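Local atomic coordinates of quinoline 2-oxidoreductase large subunit (Pseudomonas putida, PDB entry 1T3Q), a protein that binds the molybdenum-pterin cytosine dinucleotide cofactor and probably carries the active site at which this molybdenum hydroxylase of the xanthine dehydrogenase family oxidises quinoline. Residues S197-E202 / M709-P714. Residues are numbered along the deposited sequence; the frame is centred on the assembly and turned at random.
Sequences SACPME and MDYLIP
Loops from the two molybdopterin cofactor-binding segments of the chain, 197-202 and 709-714, meet through S197, C199 and M201 on one side and Y711 and I713 on the other. The tyrosine ring extends with CG anti to its own N (chi1 -169°), which carries OH to the backbone of S197. There S197 N donates to Y711 OH at 2.9 Å, nearly straight at 169°. The same hydroxyl has a weak hydrogen bond to E693, and F289 of helix 285-291 meets the ring at an inclined angle. C199 CB lies 4.0 Å from Y711 CE2, approaching the ring obliquely. C199 SG, 4.0 Å from I713 CG2, also makes an oblique sulfur-aromatic contact, 5.3 Å from the Y711 ring centroid. Farther along, M201 CE meets I713 CD1 tip to tip at 3.6 Å; the M201 side chain lies about 4 Å from a bound [2Fe-2S] cluster. R143 of the small subunit packs on both C199 and I713. A phenylalanine in place of Y711 would probably leave the S197 amide without its acceptor and E693 without its weak hydrogen bond. One straight N-H...O bond thus fixes the hydroxyl end of Y711, whereas the buried sulfur and methyl contacts beside it are apolar and non-directional.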
loop_
_atom_site.group_PDB
_atom_site.type_symbol
_atom_site.label_atom_id
_atom_site.label_comp_id
_atom_site.label_asym_id
_atom_site.label_seq_id
_atom_site.Cartn_x
_atom_site.Cartn_y
_atom_site.Cartn_z
ATOM N N SER B 197 16.739 -12.144 -27.040
ATOM C CA SER B 197 15.796 -11.594 -26.081
ATOM C C SER B 197 16.562 -11.320 -24.793
ATOM O O SER B 197 17.479 -12.068 -24.455
ATOM C CB SER B 197 14.674 -12.602 -25.787
ATOM O OG SER B 197 13.863 -12.140 -24.719
ATOM N N ALA B 198 16.194 -10.254 -24.088
ATOM C CA ALA B 198 16.845 -9.929 -22.820
ATOM C C ALA B 198 16.596 -11.124 -21.900
ATOM O O ALA B 198 17.382 -11.416 -20.994
ATOM C CB ALA B 198 16.236 -8.664 -22.222
ATOM N N CYS B 199 15.479 -11.802 -22.147
ATOM C CA CYS B 199 15.087 -12.984 -21.385
ATOM C C CYS B 199 15.338 -12.889 -19.872
ATOM O O CYS B 199 16.072 -13.698 -19.295
ATOM C CB CYS B 199 15.801 -14.218 -21.969
ATOM S SG CYS B 199 15.113 -15.820 -21.455
ATOM N N PRO B 200 14.747 -11.885 -19.206
ATOM C CA PRO B 200 14.947 -11.765 -17.759
ATOM C C PRO B 200 14.189 -12.931 -17.118
ATOM O O PRO B 200 13.206 -13.395 -17.686
ATOM C CB PRO B 200 14.314 -10.413 -17.440
ATOM C CG PRO B 200 13.194 -10.335 -18.445
ATOM C CD PRO B 200 13.873 -10.812 -19.709
ATOM N N MET B 201 14.631 -13.418 -15.958
ATOM C CA MET B 201 13.922 -14.540 -15.336
ATOM C C MET B 201 12.489 -14.167 -14.961
ATOM O O MET B 201 11.601 -15.022 -14.965
ATOM C CB MET B 201 14.692 -15.077 -14.121
ATOM C CG MET B 201 15.908 -15.913 -14.509
ATOM S SD MET B 201 15.508 -17.338 -15.588
ATOM C CE MET B 201 15.753 -16.596 -17.220
ATOM N N GLU B 202 12.264 -12.899 -14.626
ATOM C CA GLU B 202 10.911 -12.432 -14.327
ATOM C C GLU B 202 10.416 -11.762 -15.608
ATOM O O GLU B 202 11.080 -10.873 -16.139
ATOM C CB GLU B 202 10.899 -11.388 -13.211
ATOM C CG GLU B 202 9.526 -10.749 -13.025
ATOM C CD GLU B 202 9.583 -9.426 -12.291
ATOM O OE1 GLU B 202 10.376 -8.551 -12.699
ATOM O OE2 GLU B 202 8.830 -9.253 -11.315
ATOM N N MET B 709 13.176 -24.059 -24.197
ATOM C CA MET B 709 13.676 -25.298 -24.774
ATOM C C MET B 709 14.344 -24.978 -26.111
ATOM O O MET B 709 15.295 -25.643 -26.516
ATOM C CB MET B 709 12.532 -26.287 -24.993
ATOM C CG MET B 709 12.035 -26.930 -23.718
ATOM S SD MET B 709 13.203 -28.150 -23.098
ATOM C CE MET B 709 12.256 -29.623 -23.334
ATOM N N ASP B 710 13.841 -23.957 -26.799
ATOM C CA ASP B 710 14.423 -23.576 -28.080
ATOM C C ASP B 710 15.314 -22.350 -27.983
ATOM O O ASP B 710 16.123 -22.103 -28.874
ATOM C CB ASP B 710 13.332 -23.350 -29.128
ATOM C CG ASP B 710 12.664 -24.645 -29.553
ATOM O OD1 ASP B 710 13.384 -25.647 -29.766
ATOM O OD2 ASP B 710 11.426 -24.662 -29.684
ATOM N N TYR B 711 15.152 -21.578 -26.913
ATOM C CA TYR B 711 15.976 -20.395 -26.696
ATOM C C TYR B 711 16.896 -20.745 -25.535
ATOM O O TYR B 711 16.473 -20.786 -24.378
ATOM C CB TYR B 711 15.130 -19.177 -26.323
ATOM C CG TYR B 711 15.932 -17.895 -26.349
ATOM C CD1 TYR B 711 16.240 -17.272 -27.560
ATOM C CD2 TYR B 711 16.436 -17.335 -25.170
ATOM C CE1 TYR B 711 17.036 -16.120 -27.598
ATOM C CE2 TYR B 711 17.234 -16.184 -25.199
ATOM C CZ TYR B 711 17.528 -15.585 -26.416
ATOM O OH TYR B 711 18.334 -14.467 -26.456
ATOM N N LEU B 712 18.159 -20.988 -25.859
ATOM C CA LEU B 712 19.143 -21.399 -24.879
ATOM C C LEU B 712 19.964 -20.282 -24.246
ATOM O O LEU B 712 20.738 -19.611 -24.934
ATOM C CB LEU B 712 20.097 -22.401 -25.534
ATOM C CG LEU B 712 19.463 -23.437 -26.467
ATOM C CD1 LEU B 712 20.561 -24.302 -27.076
ATOM C CD2 LEU B 712 18.463 -24.290 -25.690
ATOM N N ILE B 713 19.791 -20.073 -22.943
ATOM C CA ILE B 713 20.590 -19.069 -22.258
ATOM C C ILE B 713 21.634 -19.827 -21.441
ATOM O O ILE B 713 21.434 -20.984 -21.065
ATOM C CB ILE B 713 19.763 -18.144 -21.335
ATOM C CG1 ILE B 713 19.020 -18.965 -20.282
ATOM C CG2 ILE B 713 18.813 -17.279 -22.174
ATOM C CD1 ILE B 713 18.391 -18.110 -19.207
ATOM N N PRO B 714 22.769 -19.183 -21.162
ATOM C CA PRO B 714 23.821 -19.853 -20.397
ATOM C C PRO B 714 23.484 -20.407 -19.018
ATOM O O PRO B 714 22.700 -19.838 -18.257
ATOM C CB PRO B 714 24.955 -18.821 -20.368
ATOM C CG PRO B 714 24.295 -17.514 -20.705
ATOM C CD PRO B 714 23.224 -17.885 -21.684
#